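Local coordinates for enoyl-CoA hydratase/isomerase family protein (Bacillus anthracis, PDB 3KQF) that probably catalyses the reversible hydration of 2-enoyl-CoA thioesters to 3-hydroxyacyl-CoA, as a trimeric member of the crotonase family, at residues F126-E131 / E195-I200; P104-I109 / E199-I204; H18-S23 / A52-V57. All coordinates share one frame; numbering follows the deposited sequence.

How the contacts relate
Strands 19-24, 56-61, 105-109 and 126-130 are successive members of one parallel run in the main sheet, and helix 193-206 packs on one face, running roughly antiparallel to the last two; the three contacts sample this layered design. Along the chain, contact 3 closes first, pairing two of the strands within a beta-alpha-beta unit. Contacts 1 and 2 open later and both end on helix 193-206, sharing Glu199 and Ile200, with centres about 6 Å apart. From the centre of contact 3, that of contact 2 is about 9 Å away and that of contact 1 about 15 Å. Sequence-distant segments thus build one core of the crotonase fold, and contacts 1 and 2 also touch a second subunit.

Contact 1 of 3, residues F126-E131 / E195-I200; sequences FRIAAE and EKAIEI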
# COMPACT_ATOMS: atom_id res chain seq x y z
N PHE A 126 -3.90 -4.83 -14.13
CA PHE A 126 -4.90 -3.89 -13.60
C PHE A 126 -6.29 -4.27 -14.07
O PHE A 126 -6.45 -5.15 -14.94
CB PHE A 126 -4.55 -2.40 -13.79
CG PHE A 126 -4.42 -1.98 -15.21
CD1 PHE A 126 -5.52 -1.47 -15.89
CD2 PHE A 126 -3.21 -2.07 -15.85
CE1 PHE A 126 -5.41 -1.08 -17.21
CE2 PHE A 126 -3.07 -1.66 -17.17
CZ PHE A 126 -4.18 -1.17 -17.85
N ARG A 127 -7.29 -3.62 -13.46
CA ARG A 127 -8.68 -3.98 -13.60
C ARG A 127 -9.62 -2.83 -13.96
O ARG A 127 -9.52 -1.72 -13.43
CB ARG A 127 -9.10 -4.53 -12.22
CG ARG A 127 -8.43 -5.85 -11.83
CD ARG A 127 -8.11 -5.97 -10.32
NE ARG A 127 -7.01 -5.06 -9.97
CZ ARG A 127 -5.71 -5.32 -10.22
NH1 ARG A 127 -4.79 -4.41 -9.91
NH2 ARG A 127 -5.33 -6.45 -10.78
N ILE A 128 -10.52 -3.12 -14.89
CA ILE A 128 -11.60 -2.19 -15.28
C ILE A 128 -12.88 -2.95 -14.94
O ILE A 128 -13.04 -4.09 -15.37
CB ILE A 128 -11.63 -1.89 -16.77
CG1 ILE A 128 -10.28 -1.39 -17.29
CG2 ILE A 128 -12.76 -0.85 -17.09
CD1 ILE A 128 -10.24 -1.31 -18.80
N ALA A 129 -13.77 -2.34 -14.18
CA ALA A 129 -15.04 -2.97 -13.79
C ALA A 129 -16.28 -2.26 -14.31
O ALA A 129 -16.34 -1.05 -14.36
CB ALA A 129 -15.15 -3.03 -12.30
N ALA A 130 -17.31 -3.06 -14.61
CA ALA A 130 -18.60 -2.53 -14.97
C ALA A 130 -19.19 -1.93 -13.70
O ALA A 130 -18.93 -2.46 -12.60
CB ALA A 130 -19.52 -3.66 -15.47
N GLU A 131 -19.96 -0.86 -13.84
CA GLU A 131 -20.63 -0.21 -12.70
C GLU A 131 -21.46 -1.21 -11.92
O GLU A 131 -21.64 -1.07 -10.71
CB GLU A 131 -21.58 0.93 -13.17
CG GLU A 131 -20.89 2.23 -13.55
CD GLU A 131 -21.88 3.34 -13.93
OE1 GLU A 131 -22.71 3.13 -14.83
OE2 GLU A 131 -21.80 4.43 -13.33
N GLU A 195 -15.33 -1.45 -25.02
CA GLU A 195 -14.58 -0.41 -25.74
C GLU A 195 -13.55 0.27 -24.84
O GLU A 195 -12.47 0.60 -25.29
CB GLU A 195 -15.46 0.62 -26.49
CG GLU A 195 -16.12 1.71 -25.67
CD GLU A 195 -16.74 2.81 -26.57
OE1 GLU A 195 -16.51 2.79 -27.80
OE2 GLU A 195 -17.45 3.69 -26.04
N LYS A 196 -13.86 0.44 -23.56
CA LYS A 196 -12.90 1.04 -22.62
C LYS A 196 -11.64 0.15 -22.48
O LYS A 196 -10.50 0.65 -22.46
CB LYS A 196 -13.54 1.25 -21.25
CG LYS A 196 -12.64 1.94 -20.19
CD LYS A 196 -12.35 3.39 -20.56
CE LYS A 196 -11.62 4.12 -19.44
NZ LYS A 196 -11.39 5.56 -19.77
N ALA A 197 -11.83 -1.16 -22.35
CA ALA A 197 -10.70 -2.09 -22.24
C ALA A 197 -9.87 -2.09 -23.53
O ALA A 197 -8.65 -2.11 -23.49
CB ALA A 197 -11.17 -3.51 -21.92
N ILE A 198 -10.54 -2.06 -24.66
CA ILE A 198 -9.84 -2.04 -25.95
C ILE A 198 -9.06 -0.74 -26.13
O ILE A 198 -7.93 -0.76 -26.60
CB ILE A 198 -10.78 -2.26 -27.12
CG1 ILE A 198 -11.26 -3.71 -27.13
CG2 ILE A 198 -10.08 -1.94 -28.46
CD1 ILE A 198 -12.34 -3.99 -28.16
N GLU A 199 -9.65 0.38 -25.76
CA GLU A 199 -8.94 1.65 -25.95
C GLU A 199 -7.70 1.78 -25.04
O GLU A 199 -6.66 2.27 -25.49
CB GLU A 199 -9.88 2.86 -25.93
CG GLU A 199 -10.68 2.90 -27.25
CD GLU A 199 -11.65 4.05 -27.37
OE1 GLU A 199 -11.63 4.96 -26.52
OE2 GLU A 199 -12.45 4.04 -28.34
N ILE A 200 -7.78 1.27 -23.81
CA ILE A 200 -6.60 1.27 -22.92
C ILE A 200 -5.56 0.28 -23.45
O ILE A 200 -4.37 0.59 -23.49
CB ILE A 200 -6.97 0.96 -21.46
CG1 ILE A 200 -7.83 2.09 -20.90
CG2 ILE A 200 -5.70 0.78 -20.60
CD1 ILE A 200 -8.32 1.84 -19.50
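The tip of Ile128, on strand 126-130, is the bump that fits against helix 193-206. Its CD1 comes within 3.6 Å of Ala197 CA, close to the helix backbone, an approach consistent with the small side chain of Ala197; Ala197 CB stands beside the same methyl at 3.9 Å. Ile200, one turn further on, closes the hollow: its CD1 meets Ile128 CD1 tip to tip at 3.8 Å. Beside this, Lys196 brings its aliphatic CG to the other branch of Ile128, CG2, the two chains crossing at about a right angle. The bend at chi2 (67°) then leads the rest of the lysine away from the strand.

A second fit lies beside the first. Ile200 CG2 meets the Phe126 ring at its edge, in the ring plane, 3.7 Å from CZ, so the methyl extends the ring rather than lying over it. The two branches of Ile200 therefore serve two strand residues. The strand and helix segments run roughly antiparallel (156°), with axes 9.6 Å apart. Packing of a helix on the central sheet through branched aliphatic side chains and an alanine is characteristic of an alpha/beta core, here that of the crotonase fold.

Contact 2 of 3, residues P104-I109 / E199-I204; sequences PVIAAI and EIAEKI
Ile106 of strand 105-109 points its CD1 methyl into helix 193-206, and this apolar docking of a helix on a parallel run of strands belongs to the core of the crotonase fold. The strand and the helix run almost exactly antiparallel, their directions 172° apart, with a closest axial approach of 10.0 Å. Such a spacing is bridged by side chains, and isoleucines supply most of them.

Among the apolar contacts, those of Ile106 come first. Its CG1 lies beside the backbone N (chi1 -55°), and the extended second torsion (176°) carries CD1 straight out to the helix. There the methyl lies 4.0 Å from Ile200 CG2, the same branch that meets the Phe126 ring edge, and 4.1 Å from Ala201 CB. Ile204 CD1 completes the surround more loosely, 4.3 Å from Ile106 CD1. Three helix residues, spread over little more than one turn, thus receive a single methyl. A separate apolar contact lies just before the strand begins, where Pro104 and Ile204 slide past each other in opposite directions.

Polar bonding serves the two elements separately. The helix keeps its own backbone pattern, as in Ile204 N to Ile200 O, while Ile106 bonds through its backbone to Val57 and Leu59 of the adjoining strand 56-61. Around the contact, Phe126 packs on Ile106, and Val212 of helix 209-222 touches both Pro104 and Ile204. The same end of the contact meets a second subunit, whose Tyr168 packs on Pro104 and whose Thr169 packs on Ile204.

Backbone also takes part in the apolar fit: Ile106 CD1 approaches Ala201 N to 3.9 Å, while in the proline contact Pro104 CG meets Ile204 CG2 at 4.0 Å.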
# COMPACT_ATOMS: atom_id res chain seq x y z
N PRO A 104 1.20 -7.04 -20.62
CA PRO A 104 0.24 -6.57 -19.61
C PRO A 104 -1.11 -7.31 -19.82
O PRO A 104 -1.50 -7.59 -20.96
CB PRO A 104 0.09 -5.09 -19.94
CG PRO A 104 1.38 -4.71 -20.53
CD PRO A 104 1.76 -5.91 -21.38
N VAL A 105 -1.81 -7.58 -18.73
CA VAL A 105 -3.10 -8.26 -18.78
C VAL A 105 -4.10 -7.39 -18.06
O VAL A 105 -3.88 -6.99 -16.90
CB VAL A 105 -3.03 -9.70 -18.12
CG1 VAL A 105 -4.39 -10.37 -18.15
CG2 VAL A 105 -1.93 -10.57 -18.76
N ILE A 106 -5.17 -7.03 -18.76
CA ILE A 106 -6.23 -6.17 -18.23
C ILE A 106 -7.46 -7.00 -17.99
O ILE A 106 -7.90 -7.73 -18.87
CB ILE A 106 -6.58 -5.05 -19.26
CG1 ILE A 106 -5.32 -4.25 -19.65
CG2 ILE A 106 -7.64 -4.14 -18.70
CD1 ILE A 106 -5.56 -3.17 -20.75
N ALA A 107 -7.98 -6.94 -16.77
CA ALA A 107 -9.21 -7.61 -16.43
C ALA A 107 -10.38 -6.67 -16.74
O ALA A 107 -10.38 -5.50 -16.32
CB ALA A 107 -9.24 -8.00 -14.93
N ALA A 108 -11.34 -7.15 -17.53
CA ALA A 108 -12.55 -6.38 -17.84
C ALA A 108 -13.67 -7.14 -17.12
O ALA A 108 -14.19 -8.15 -17.64
CB ALA A 108 -12.80 -6.29 -19.36
N ILE A 109 -14.01 -6.65 -15.93
CA ILE A 109 -14.95 -7.31 -15.03
C ILE A 109 -16.38 -6.88 -15.37
O ILE A 109 -16.84 -5.82 -14.97
CB ILE A 109 -14.58 -7.02 -13.55
CG1 ILE A 109 -13.08 -7.27 -13.34
CG2 ILE A 109 -15.41 -7.91 -12.60
CD1 ILE A 109 -12.54 -6.92 -11.95
N GLU A 199 -9.65 0.38 -25.76
CA GLU A 199 -8.94 1.65 -25.95
C GLU A 199 -7.70 1.78 -25.04
O GLU A 199 -6.66 2.27 -25.49
CB GLU A 199 -9.88 2.86 -25.93
CG GLU A 199 -10.68 2.90 -27.25
CD GLU A 199 -11.65 4.05 -27.37
OE1 GLU A 199 -11.63 4.96 -26.52
OE2 GLU A 199 -12.45 4.04 -28.34
N ILE A 200 -7.78 1.27 -23.81
CA ILE A 200 -6.60 1.27 -22.92
C ILE A 200 -5.56 0.28 -23.45
O ILE A 200 -4.37 0.59 -23.49
CB ILE A 200 -6.97 0.96 -21.46
CG1 ILE A 200 -7.83 2.09 -20.90
CG2 ILE A 200 -5.70 0.78 -20.60
CD1 ILE A 200 -8.32 1.84 -19.50
N ALA A 201 -6.02 -0.89 -23.90
CA ALA A 201 -5.13 -1.88 -24.50
C ALA A 201 -4.42 -1.30 -25.73
O ALA A 201 -3.23 -1.53 -25.92
CB ALA A 201 -5.91 -3.17 -24.88
N GLU A 202 -5.16 -0.58 -26.58
CA GLU A 202 -4.59 0.03 -27.79
C GLU A 202 -3.51 1.06 -27.44
O GLU A 202 -2.50 1.16 -28.12
CB GLU A 202 -5.67 0.69 -28.67
CG GLU A 202 -6.56 -0.28 -29.41
CD GLU A 202 -7.65 0.41 -30.19
OE1 GLU A 202 -8.01 1.57 -29.86
OE2 GLU A 202 -8.16 -0.21 -31.13
N LYS A 203 -3.74 1.84 -26.39
CA LYS A 203 -2.74 2.81 -25.96
C LYS A 203 -1.46 2.09 -25.56
O LYS A 203 -0.37 2.43 -26.02
CB LYS A 203 -3.23 3.66 -24.80
CG LYS A 203 -2.17 4.63 -24.25
CD LYS A 203 -1.55 5.51 -25.34
CE LYS A 203 -0.67 6.58 -24.75
NZ LYS A 203 -0.08 7.53 -25.72
N ILE A 204 -1.59 1.08 -24.71
CA ILE A 204 -0.41 0.33 -24.25
C ILE A 204 0.29 -0.34 -25.43
O ILE A 204 1.52 -0.34 -25.52
CB ILE A 204 -0.79 -0.69 -23.15
CG1 ILE A 204 -1.31 0.05 -21.93
CG2 ILE A 204 0.42 -1.55 -22.77
CD1 ILE A 204 -1.96 -0.83 -20.84

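Contact 3 of 3, residues H18-S23 / A52-V57; sequences HVVKIS and ANTRVV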
# COMPACT_ATOMS: atom_id res chain seq x y z
N HIS A 18 -2.37 -6.46 -32.26
CA HIS A 18 -1.49 -6.53 -31.07
C HIS A 18 -2.25 -6.82 -29.77
O HIS A 18 -1.64 -6.89 -28.70
CB HIS A 18 -0.66 -5.25 -30.88
CG HIS A 18 0.16 -4.87 -32.07
ND1 HIS A 18 -0.01 -3.68 -32.74
CD2 HIS A 18 1.15 -5.52 -32.72
CE1 HIS A 18 0.84 -3.60 -33.74
NE2 HIS A 18 1.56 -4.71 -33.75
N VAL A 19 -3.57 -6.98 -29.84
CA VAL A 19 -4.38 -7.23 -28.63
C VAL A 19 -5.19 -8.51 -28.76
O VAL A 19 -5.85 -8.73 -29.78
CB VAL A 19 -5.35 -6.06 -28.36
CG1 VAL A 19 -6.22 -6.34 -27.12
CG2 VAL A 19 -4.56 -4.76 -28.18
N VAL A 20 -5.13 -9.37 -27.73
CA VAL A 20 -5.90 -10.60 -27.70
C VAL A 20 -6.88 -10.50 -26.53
O VAL A 20 -6.50 -10.04 -25.45
CB VAL A 20 -5.02 -11.88 -27.56
CG1 VAL A 20 -4.23 -11.87 -26.30
CG2 VAL A 20 -5.89 -13.15 -27.68
N LYS A 21 -8.13 -10.89 -26.75
CA LYS A 21 -9.17 -10.85 -25.71
C LYS A 21 -9.61 -12.26 -25.46
O LYS A 21 -10.09 -12.95 -26.38
CB LYS A 21 -10.37 -10.00 -26.17
CG LYS A 21 -11.48 -9.90 -25.13
CD LYS A 21 -12.70 -9.12 -25.61
CE LYS A 21 -13.48 -9.86 -26.67
NZ LYS A 21 -14.81 -9.25 -26.90
N ILE A 22 -9.42 -12.72 -24.22
CA ILE A 22 -9.81 -14.05 -23.81
C ILE A 22 -11.09 -13.92 -22.99
O ILE A 22 -11.13 -13.15 -22.04
CB ILE A 22 -8.74 -14.70 -22.91
CG1 ILE A 22 -7.38 -14.73 -23.63
CG2 ILE A 22 -9.18 -16.10 -22.53
CD1 ILE A 22 -6.25 -15.24 -22.77
N SER A 23 -12.15 -14.64 -23.38
CA SER A 23 -13.42 -14.56 -22.67
C SER A 23 -13.82 -15.90 -22.06
O SER A 23 -13.95 -16.90 -22.78
CB SER A 23 -14.53 -14.11 -23.62
OG SER A 23 -14.24 -12.89 -24.27
N ALA A 52 5.19 -12.92 -29.95
CA ALA A 52 5.87 -11.64 -30.03
C ALA A 52 4.99 -10.51 -30.64
O ALA A 52 5.19 -9.33 -30.35
CB ALA A 52 7.17 -11.79 -30.84
N ASN A 53 4.03 -10.89 -31.48
CA ASN A 53 3.13 -9.93 -32.12
C ASN A 53 2.02 -9.45 -31.17
O ASN A 53 1.37 -8.43 -31.41
CB ASN A 53 2.50 -10.55 -33.37
CG ASN A 53 1.70 -9.55 -34.18
OD1 ASN A 53 1.94 -8.34 -34.13
ND2 ASN A 53 0.76 -10.06 -34.96
N THR A 54 1.79 -10.20 -30.09
CA THR A 54 0.75 -9.85 -29.11
C THR A 54 1.32 -8.96 -28.03
O THR A 54 2.23 -9.36 -27.30
CB THR A 54 0.12 -11.10 -28.50
OG1 THR A 54 -0.51 -11.85 -29.54
CG2 THR A 54 -0.93 -10.72 -27.45
N ARG A 55 0.78 -7.74 -27.92
CA ARG A 55 1.33 -6.77 -26.97
C ARG A 55 0.56 -6.59 -25.68
O ARG A 55 1.13 -6.14 -24.70
CB ARG A 55 1.49 -5.41 -27.66
CG ARG A 55 2.54 -5.42 -28.78
CD ARG A 55 2.63 -4.08 -29.51
NE ARG A 55 3.59 -4.16 -30.62
CZ ARG A 55 4.01 -3.12 -31.33
NH1 ARG A 55 3.57 -1.89 -31.09
NH2 ARG A 55 4.89 -3.32 -32.30
N VAL A 56 -0.73 -6.91 -25.68
CA VAL A 56 -1.59 -6.74 -24.53
C VAL A 56 -2.67 -7.79 -24.61
O VAL A 56 -3.13 -8.16 -25.73
CB VAL A 56 -2.30 -5.35 -24.51
CG1 VAL A 56 -3.12 -5.18 -23.24
CG2 VAL A 56 -1.32 -4.20 -24.64
N VAL A 57 -3.10 -8.23 -23.44
CA VAL A 57 -4.15 -9.22 -23.30
C VAL A 57 -5.29 -8.66 -22.46
O VAL A 57 -5.07 -7.97 -21.43
CB VAL A 57 -3.60 -10.49 -22.56
CG1 VAL A 57 -4.71 -11.53 -22.34
CG2 VAL A 57 -2.41 -11.09 -23.33
O HOH W 1 2.56 -6.13 -35.57
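His18 O is gripped by two backbone donors, Arg55 N at 2.7 Å and Val56 N at 3.2 Å, and two residues beyond His18, Val20 N bonds to Val56 O to continue the parallel pairing of Val19 with Val56 and Val20 with Val57. The two strands are joined through helix 35-49 in a beta-alpha-beta unit of the crotonase fold.

The edge of this pairing is finished by a stack. The Arg55 guanidinium lies flat on one face of the His18 ring, their planes 17° apart, and the chain, extended from CG to NE, runs alongside so that CD also makes a CH-pi contact with that face. Bonds from NH1 to Ala205 O and from NH2 to Tyr262 O hold the guanidinium in place. The backbone O of Asn53 lies at the ring edge, in the ring plane.

On the sheet face carrying Val20 and Val57, Val20 CG1 sits between the backbone N and the carbonyl carbon (chi1 61°). This places it 3.6 Å from Val57 CG2 and 3.7 Å from Thr54 CG2. At the outer edge a water 2.5 Å from His18 NE2 donates, in one Asn53 conformer, to Asn53 OD1 at 2.7 Å.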